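Ceramide very long chain fatty acid hydroxylase SCS7 (Saccharomyces cerevisiae, PDB 4ZR1) hydroxylates the very long chain fatty acid of ceramides, a step of sphingolipid metabolism, probably at C-2 and at a histidine-bound two-zinc centre. Local coordinates at residues Q77-R82 against C176-P181; K86-L91 against D183-V188. All coordinates share one frame; numbering follows the deposited sequence.

Interaction 1 of 2, residues Q77-R82 against C176-P181; sequences QIHRPR and CHHYLP. With ZN (zinc ion), chain C; ZN (zinc ion), chain D; BOG (octyl beta-D-glucopyranoside), chain E.
The contact borders the dimetal histidine site: His79, in the turn that leaves helix 71-78, sets the edge of its ring against the face of His178, a zinc ligand on the last turn of helix 164-179. The pair is T-shaped, with centroids 5.1 Å apart and planes at 78°, and His79 CD2 comes nearest, 3.6 Å from His178 ND1. The far nitrogen of that ring, His178 NE2, binds one zinc at 2.3 Å, a site completed by His150, His155, His174 and His254. The adjacent His177 points away from 77-82 and gives its NE2 to the other zinc, alongside His232, His236, His251 and His255.

Beyond the histidines, Tyr179 contributes the largest share of any one residue. Its CG lies opposite the backbone N (chi1 -170°), which sends the ring out beside Ile78 and Arg82. Ile78 CD1 rests 3.7 Å from Tyr179 CB, while Arg82 brings CG and NE up to CE1, its guanidinium plane inclined 63° to the phenol ring. The backbones join where Arg82 N donates to Tyr179 O at 2.8 Å, a practically straight bond at the helix end. Next to it Pro81 CB packs on Pro181 CG, and both prolines touch Tyr256 of helix 242-256. An alanine in place of Tyr179 would keep CB beside Ile78 CD1, but the Arg82 chain would probably lose the ring beside its CG and NE, opening a gap there.

Arg82 NH2 also forms a salt bridge with Asp47, and His79 ND1 is hydrogen-bonded to Val75, so both side chains are anchored behind the contact. This is consistent with a second-shell role: the His79 edge lies on one face of the ligand ring and is likely to restrict its tilt without touching the metal.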
loop_
_atom_site.group_PDB
_atom_site.type_symbol
_atom_site.label_atom_id
_atom_site.label_comp_id
_atom_site.label_asym_id
_atom_site.label_seq_id
_atom_site.Cartn_x
_atom_site.Cartn_y
_atom_site.Cartn_z
ATOM N N GLN A 77 -11.654 -11.515 2.406
ATOM C CA GLN A 77 -11.209 -12.215 1.216
ATOM C C GLN A 77 -10.130 -11.455 0.448
ATOM O O GLN A 77 -9.216 -12.066 -0.106
ATOM C CB GLN A 77 -12.411 -12.496 0.321
ATOM C CG GLN A 77 -12.369 -13.847 -0.344
ATOM C CD GLN A 77 -12.406 -14.984 0.626
ATOM O OE1 GLN A 77 -13.010 -14.892 1.697
ATOM N NE2 GLN A 77 -11.738 -16.070 0.270
ATOM N N ILE A 78 -10.241 -10.129 0.424
ATOM C CA ILE A 78 -9.306 -9.274 -0.311
ATOM C C ILE A 78 -7.899 -9.286 0.297
ATOM O O ILE A 78 -6.918 -9.032 -0.406
ATOM C CB ILE A 78 -9.807 -7.809 -0.369
ATOM C CG1 ILE A 78 -9.155 -7.053 -1.525
ATOM C CG2 ILE A 78 -9.543 -7.082 0.951
ATOM C CD1 ILE A 78 -9.560 -7.547 -2.888
ATOM N N HIS A 79 -7.803 -9.587 1.596
ATOM C CA HIS A 79 -6.515 -9.619 2.288
ATOM C C HIS A 79 -5.924 -11.031 2.336
ATOM O O HIS A 79 -4.864 -11.251 2.916
ATOM C CB HIS A 79 -6.646 -9.064 3.711
ATOM C CG HIS A 79 -7.081 -7.632 3.766
ATOM N ND1 HIS A 79 -8.369 -7.257 4.078
ATOM C CD2 HIS A 79 -6.400 -6.481 3.542
ATOM C CE1 HIS A 79 -8.465 -5.940 4.046
ATOM N NE2 HIS A 79 -7.287 -5.444 3.718
ATOM N N ARG A 80 -6.606 -11.994 1.730
ATOM C CA ARG A 80 -6.012 -13.313 1.580
ATOM C C ARG A 80 -5.430 -13.388 0.176
ATOM O O ARG A 80 -6.168 -13.417 -0.804
ATOM C CB ARG A 80 -7.041 -14.403 1.854
ATOM C CG ARG A 80 -7.589 -14.316 3.278
ATOM C CD ARG A 80 -8.624 -15.375 3.575
ATOM N NE ARG A 80 -8.070 -16.714 3.435
ATOM C CZ ARG A 80 -8.734 -17.824 3.732
ATOM N NH1 ARG A 80 -8.159 -19.010 3.571
ATOM N NH2 ARG A 80 -9.974 -17.741 4.194
ATOM N N PRO A 81 -4.089 -13.371 0.081
ATOM C CA PRO A 81 -3.413 -13.082 -1.190
ATOM C C PRO A 81 -3.528 -14.165 -2.257
ATOM O O PRO A 81 -3.603 -15.355 -1.963
ATOM C CB PRO A 81 -1.943 -12.901 -0.770
ATOM C CG PRO A 81 -1.817 -13.639 0.526
ATOM C CD PRO A 81 -3.140 -13.473 1.206
ATOM N N ARG A 82 -3.544 -13.726 -3.507
ATOM C CA ARG A 82 -3.432 -14.630 -4.634
ATOM C C ARG A 82 -2.258 -14.161 -5.487
ATOM O O ARG A 82 -1.600 -13.177 -5.154
ATOM C CB ARG A 82 -4.725 -14.659 -5.457
ATOM C CG ARG A 82 -5.968 -14.201 -4.713
ATOM C CD ARG A 82 -6.519 -15.252 -3.762
ATOM N NE ARG A 82 -7.620 -14.712 -2.969
ATOM C CZ ARG A 82 -8.739 -15.376 -2.706
ATOM N NH1 ARG A 82 -9.697 -14.816 -1.982
ATOM N NH2 ARG A 82 -8.902 -16.600 -3.181
ATOM N N CYS A 176 -6.196 -4.105 -3.434
ATOM C CA CYS A 176 -5.618 -4.819 -4.570
ATOM C C CYS A 176 -4.196 -5.287 -4.266
ATOM O O CYS A 176 -3.774 -6.385 -4.641
ATOM C CB CYS A 176 -5.616 -3.926 -5.813
ATOM S SG CYS A 176 -5.090 -4.770 -7.313
ATOM N N HIS A 177 -3.454 -4.445 -3.570
ATOM C CA HIS A 177 -2.080 -4.768 -3.273
ATOM C C HIS A 177 -2.003 -5.958 -2.299
ATOM O O HIS A 177 -1.121 -6.810 -2.412
ATOM C CB HIS A 177 -1.364 -3.538 -2.717
ATOM C CG HIS A 177 0.030 -3.824 -2.262
ATOM N ND1 HIS A 177 0.996 -4.323 -3.107
ATOM C CD2 HIS A 177 0.607 -3.726 -1.043
ATOM C CE1 HIS A 177 2.115 -4.503 -2.432
ATOM N NE2 HIS A 177 1.905 -4.148 -1.179
ATOM N N HIS A 178 -2.938 -6.029 -1.356
ATOM C CA HIS A 178 -3.020 -7.182 -0.462
ATOM C C HIS A 178 -3.548 -8.402 -1.200
ATOM O O HIS A 178 -3.140 -9.531 -0.944
ATOM C CB HIS A 178 -3.908 -6.874 0.740
ATOM C CG HIS A 178 -3.168 -6.265 1.889
ATOM N ND1 HIS A 178 -2.842 -6.972 3.025
ATOM C CD2 HIS A 178 -2.675 -5.015 2.068
ATOM C CE1 HIS A 178 -2.189 -6.183 3.860
ATOM N NE2 HIS A 178 -2.068 -4.995 3.301
ATOM N N TYR A 179 -4.467 -8.163 -2.123
ATOM C CA TYR A 179 -4.995 -9.226 -2.942
ATOM C C TYR A 179 -3.886 -9.773 -3.840
ATOM O O TYR A 179 -3.757 -10.990 -3.989
ATOM C CB TYR A 179 -6.190 -8.716 -3.751
ATOM C CG TYR A 179 -6.983 -9.785 -4.464
ATOM C CD1 TYR A 179 -7.606 -10.810 -3.758
ATOM C CD2 TYR A 179 -7.150 -9.745 -5.843
ATOM C CE1 TYR A 179 -8.347 -11.784 -4.412
ATOM C CE2 TYR A 179 -7.887 -10.715 -6.509
ATOM C CZ TYR A 179 -8.482 -11.732 -5.792
ATOM O OH TYR A 179 -9.212 -12.693 -6.464
ATOM N N LEU A 180 -3.068 -8.885 -4.414
ATOM C CA LEU A 180 -1.982 -9.324 -5.296
ATOM C C LEU A 180 -0.612 -8.683 -5.027
ATOM O O LEU A 180 -0.112 -7.905 -5.844
ATOM C CB LEU A 180 -2.367 -9.088 -6.750
ATOM C CG LEU A 180 -3.595 -9.861 -7.251
ATOM C CD1 LEU A 180 -4.596 -8.912 -7.877
ATOM C CD2 LEU A 180 -3.176 -10.935 -8.234
ATOM N N PRO A 181 0.022 -9.069 -3.906
ATOM C CA PRO A 181 1.299 -8.568 -3.371
ATOM C C PRO A 181 2.447 -8.534 -4.387
ATOM O O PRO A 181 3.211 -7.566 -4.439
ATOM C CB PRO A 181 1.621 -9.569 -2.261
ATOM C CG PRO A 181 0.339 -10.213 -1.924
ATOM C CD PRO A 181 -0.443 -10.262 -3.178
HETATM ZN ZN ZN C . 3.266 -4.372 0.618
HETATM ZN ZN ZN D . -1.519 -2.997 4.321
HETATM C C1 BOG E . -2.823 1.132 -5.865
HETATM O O1 BOG E . -2.913 0.963 -7.263
HETATM C C2 BOG E . -1.809 0.152 -5.326
HETATM O O2 BOG E . -2.349 -1.140 -5.481
HETATM C C3 BOG E . -1.594 0.375 -3.846
HETATM O O3 BOG E . -0.505 -0.363 -3.341
HETATM C C4 BOG E . -1.410 1.827 -3.526
HETATM O O4 BOG E . -1.468 1.955 -2.125
HETATM C C5 BOG E . -2.527 2.621 -4.148
HETATM O O5 BOG E . -2.464 2.459 -5.549
HETATM C C6 BOG E . -2.350 4.067 -3.711
HETATM O O6 BOG E . -2.854 4.986 -4.655
HETATM C "C1'" BOG E . -4.231 0.907 -7.771
HETATM C "C2'" BOG E . -4.228 0.704 -9.272
HETATM C "C3'" BOG E . -5.513 1.276 -9.837
HETATM C "C4'" BOG E . -5.246 2.338 -10.887
HETATM C "C5'" BOG E . -6.305 3.426 -10.817
HETATM C "C6'" BOG E . -6.299 4.231 -12.094
HETATM C "C7'" BOG E . -7.221 5.422 -11.962
HETATM C "C8'" BOG E . -8.652 4.968 -12.136
#

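Interaction 2 of 2, residues K86-L91 against D183-V188. With BOG (octyl beta-D-glucopyranoside), chain E.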
loop_
_atom_site.group_PDB
_atom_site.type_symbol
_atom_site.label_atom_id
_atom_site.label_comp_id
_atom_site.label_asym_id
_atom_site.label_seq_id
_atom_site.Cartn_x
_atom_site.Cartn_y
_atom_site.Cartn_z
ATOM N N LYS A 86 3.104 -14.388 -13.979
ATOM C CA LYS A 86 4.154 -13.480 -14.417
ATOM C C LYS A 86 3.573 -12.161 -14.921
ATOM O O LYS A 86 4.278 -11.156 -14.992
ATOM C CB LYS A 86 5.022 -14.146 -15.490
ATOM C CG LYS A 86 6.123 -15.021 -14.895
ATOM C CD LYS A 86 6.984 -15.662 -15.963
ATOM C CE LYS A 86 8.298 -16.165 -15.388
ATOM N NZ LYS A 86 8.739 -17.424 -16.059
ATOM N N GLY A 87 2.285 -12.164 -15.248
ATOM C CA GLY A 87 1.625 -10.972 -15.754
ATOM C C GLY A 87 0.839 -10.214 -14.695
ATOM O O GLY A 87 0.977 -10.467 -13.494
ATOM N N SER A 88 0.011 -9.276 -15.145
ATOM C CA SER A 88 -0.822 -8.480 -14.244
ATOM C C SER A 88 -2.301 -8.703 -14.515
ATOM O O SER A 88 -2.753 -8.546 -15.644
ATOM C CB SER A 88 -0.495 -6.989 -14.376
ATOM O OG SER A 88 0.830 -6.709 -13.954
ATOM N N ALA A 89 -3.053 -9.055 -13.474
ATOM C CA ALA A 89 -4.504 -9.272 -13.588
ATOM C C ALA A 89 -5.232 -8.056 -14.151
ATOM O O ALA A 89 -4.874 -6.918 -13.869
ATOM C CB ALA A 89 -5.094 -9.642 -12.233
ATOM N N PRO A 90 -6.261 -8.296 -14.965
ATOM C CA PRO A 90 -7.001 -7.172 -15.545
ATOM C C PRO A 90 -7.931 -6.505 -14.529
ATOM O O PRO A 90 -8.645 -7.198 -13.803
ATOM C CB PRO A 90 -7.799 -7.835 -16.666
ATOM C CG PRO A 90 -8.026 -9.245 -16.168
ATOM C CD PRO A 90 -6.779 -9.604 -15.413
ATOM N N LEU A 91 -7.917 -5.176 -14.470
ATOM C CA LEU A 91 -8.854 -4.460 -13.611
ATOM C C LEU A 91 -10.054 -3.983 -14.422
ATOM O O LEU A 91 -11.190 -4.060 -13.957
ATOM C CB LEU A 91 -8.176 -3.274 -12.899
ATOM C CG LEU A 91 -7.039 -3.619 -11.928
ATOM C CD1 LEU A 91 -6.700 -2.450 -11.020
ATOM C CD2 LEU A 91 -7.374 -4.830 -11.108
ATOM N N ASP A 183 2.245 -8.444 -7.703
ATOM C CA ASP A 183 1.990 -7.778 -8.989
ATOM C C ASP A 183 2.865 -6.534 -9.096
ATOM O O ASP A 183 2.506 -5.470 -8.574
ATOM C CB ASP A 183 0.512 -7.396 -9.144
ATOM C CG ASP A 183 0.205 -6.758 -10.507
ATOM O OD1 ASP A 183 1.140 -6.318 -11.209
ATOM O OD2 ASP A 183 -0.980 -6.692 -10.884
ATOM N N LYS A 184 3.980 -6.653 -9.814
ATOM C CA LYS A 184 4.989 -5.595 -9.839
ATOM C C LYS A 184 4.483 -4.268 -10.423
ATOM O O LYS A 184 5.131 -3.233 -10.271
ATOM C CB LYS A 184 6.234 -6.069 -10.598
ATOM C CG LYS A 184 6.008 -6.388 -12.065
ATOM C CD LYS A 184 7.268 -6.974 -12.709
ATOM C CE LYS A 184 7.019 -7.377 -14.162
ATOM N NZ LYS A 184 8.218 -7.973 -14.816
ATOM N N TYR A 185 3.314 -4.271 -11.053
ATOM C CA TYR A 185 2.799 -3.018 -11.592
ATOM C C TYR A 185 1.606 -2.474 -10.824
ATOM O O TYR A 185 1.021 -1.479 -11.230
ATOM C CB TYR A 185 2.426 -3.175 -13.059
ATOM C CG TYR A 185 3.615 -3.402 -13.969
ATOM C CD1 TYR A 185 4.386 -2.342 -14.424
ATOM C CD2 TYR A 185 3.944 -4.675 -14.394
ATOM C CE1 TYR A 185 5.457 -2.553 -15.264
ATOM C CE2 TYR A 185 5.010 -4.892 -15.229
ATOM C CZ TYR A 185 5.764 -3.835 -15.666
ATOM O OH TYR A 185 6.830 -4.080 -16.503
ATOM N N ARG A 186 1.259 -3.102 -9.706
ATOM C CA ARG A 186 0.174 -2.604 -8.871
ATOM C C ARG A 186 0.608 -2.435 -7.428
ATOM O O ARG A 186 -0.165 -2.690 -6.507
ATOM C CB ARG A 186 -1.035 -3.544 -8.929
ATOM C CG ARG A 186 -2.019 -3.228 -10.039
ATOM C CD ARG A 186 -1.455 -3.600 -11.390
ATOM N NE ARG A 186 -2.455 -3.420 -12.433
ATOM C CZ ARG A 186 -3.220 -4.396 -12.914
ATOM N NH1 ARG A 186 -3.096 -5.644 -12.460
ATOM N NH2 ARG A 186 -4.111 -4.122 -13.856
ATOM N N LEU A 187 1.851 -2.015 -7.231
ATOM C CA LEU A 187 2.366 -1.796 -5.892
ATOM C C LEU A 187 2.472 -0.298 -5.619
ATOM O O LEU A 187 1.789 0.225 -4.739
ATOM C CB LEU A 187 3.716 -2.502 -5.715
ATOM C CG LEU A 187 4.341 -2.577 -4.321
ATOM C CD1 LEU A 187 5.360 -3.709 -4.230
ATOM C CD2 LEU A 187 5.013 -1.261 -3.977
ATOM N N VAL A 188 3.328 0.399 -6.361
ATOM C CA VAL A 188 3.474 1.823 -6.109
ATOM C C VAL A 188 2.224 2.550 -6.562
ATOM O O VAL A 188 1.401 2.005 -7.292
ATOM C CB VAL A 188 4.701 2.430 -6.794
ATOM C CG1 VAL A 188 5.962 1.614 -6.449
ATOM C CG2 VAL A 188 4.488 2.531 -8.286
HETATM C C1 BOG E . -2.823 1.132 -5.865
HETATM O O1 BOG E . -2.913 0.963 -7.263
HETATM C C2 BOG E . -1.809 0.152 -5.326
HETATM O O2 BOG E . -2.349 -1.140 -5.481
HETATM C C3 BOG E . -1.594 0.375 -3.846
HETATM O O3 BOG E . -0.505 -0.363 -3.341
HETATM C C4 BOG E . -1.410 1.827 -3.526
HETATM O O4 BOG E . -1.468 1.955 -2.125
HETATM C C5 BOG E . -2.527 2.621 -4.148
HETATM O O5 BOG E . -2.464 2.459 -5.549
HETATM C C6 BOG E . -2.350 4.067 -3.711
HETATM O O6 BOG E . -2.854 4.986 -4.655
HETATM C "C1'" BOG E . -4.231 0.907 -7.771
HETATM C "C2'" BOG E . -4.228 0.704 -9.272
HETATM C "C3'" BOG E . -5.513 1.276 -9.837
HETATM C "C4'" BOG E . -5.246 2.338 -10.887
HETATM C "C5'" BOG E . -6.305 3.426 -10.817
HETATM C "C6'" BOG E . -6.299 4.231 -12.094
HETATM C "C7'" BOG E . -7.221 5.422 -11.962
HETATM C "C8'" BOG E . -8.652 4.968 -12.136
#
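Arg186 reaches across to the loop 86-91 and grips Ala89 O with two nitrogens at once. Its CB points toward that loop, and the chain bends at chi2 (72°) before running out to the guanidinium. NE, the first polar atom, donates to Thr100 O. At the end of the group Arg186 NH1 meets Ala89 O at 2.6 Å, in the carbonyl plane on a lone pair, and Arg186 NH2 meets the same oxygen at 2.9 Å. Ala89 O lies in the plane of the guanidinium, so the two N-H groups converge on it. Arg186 NH1 has a second acceptor in Asp183 OD2 at 2.8 Å, a salt bridge within 183-188, and NH2 pairs with Glu97. The faces of the group are lined as well: Leu91 CG lies over one, 3.5 Å from Arg186 NH2, and Ser88 CB over the other, 3.5 Å from Arg186 NH1. In-plane bonds and packing on both faces fix the rotation and tilt of the guanidinium.

Asp183 is the second link. Asp183 OD1 takes a hydrogen bond from Ser88 OG at 2.8 Å and another from Tyr185 N at 3.0 Å, the two donors arriving from opposite faces of the carboxylate. The Tyr185 bond makes an Asx turn, within the type I turn from Asp183 to Arg186. With Arg186 beside it, the carboxylate is likely to stay charged.

Beyond these bonds the backbone continues toward a bound detergent, octyl beta-D-glucopyranoside, whose O2 and O3 donate to Arg186 O and Leu187 O. Both segments are loops: 183-188 links helix 164-179 to helix 191-208, with Leu187 packed on His232 and His236 of helix 211-236, while 86-91 is backed by helix 60-65, where Leu60 touches Ala89 and Leu91.

Overall arrangement
From the N terminus, the chain leaves helix 71-78 through 77-82 and soon reaches 86-91; it then passes through helices 106-125 and 128-154 and returns at the end of helix 164-179 as 176-181, then 183-188. Interaction 1 closes a loop of 93 intervening residues and interaction 2 one of 91. The two loops cross rather than nest, because the partners come back in the same order as the first segments. Together they tie the N-terminal cytoplasmic part to the end of helix 164-179 and the linker toward helix 191-208. Their centres lie 11 Å apart, and they meet where His177 CE1 packs 3.5 Å from Leu187 CG, beside the shared detergent.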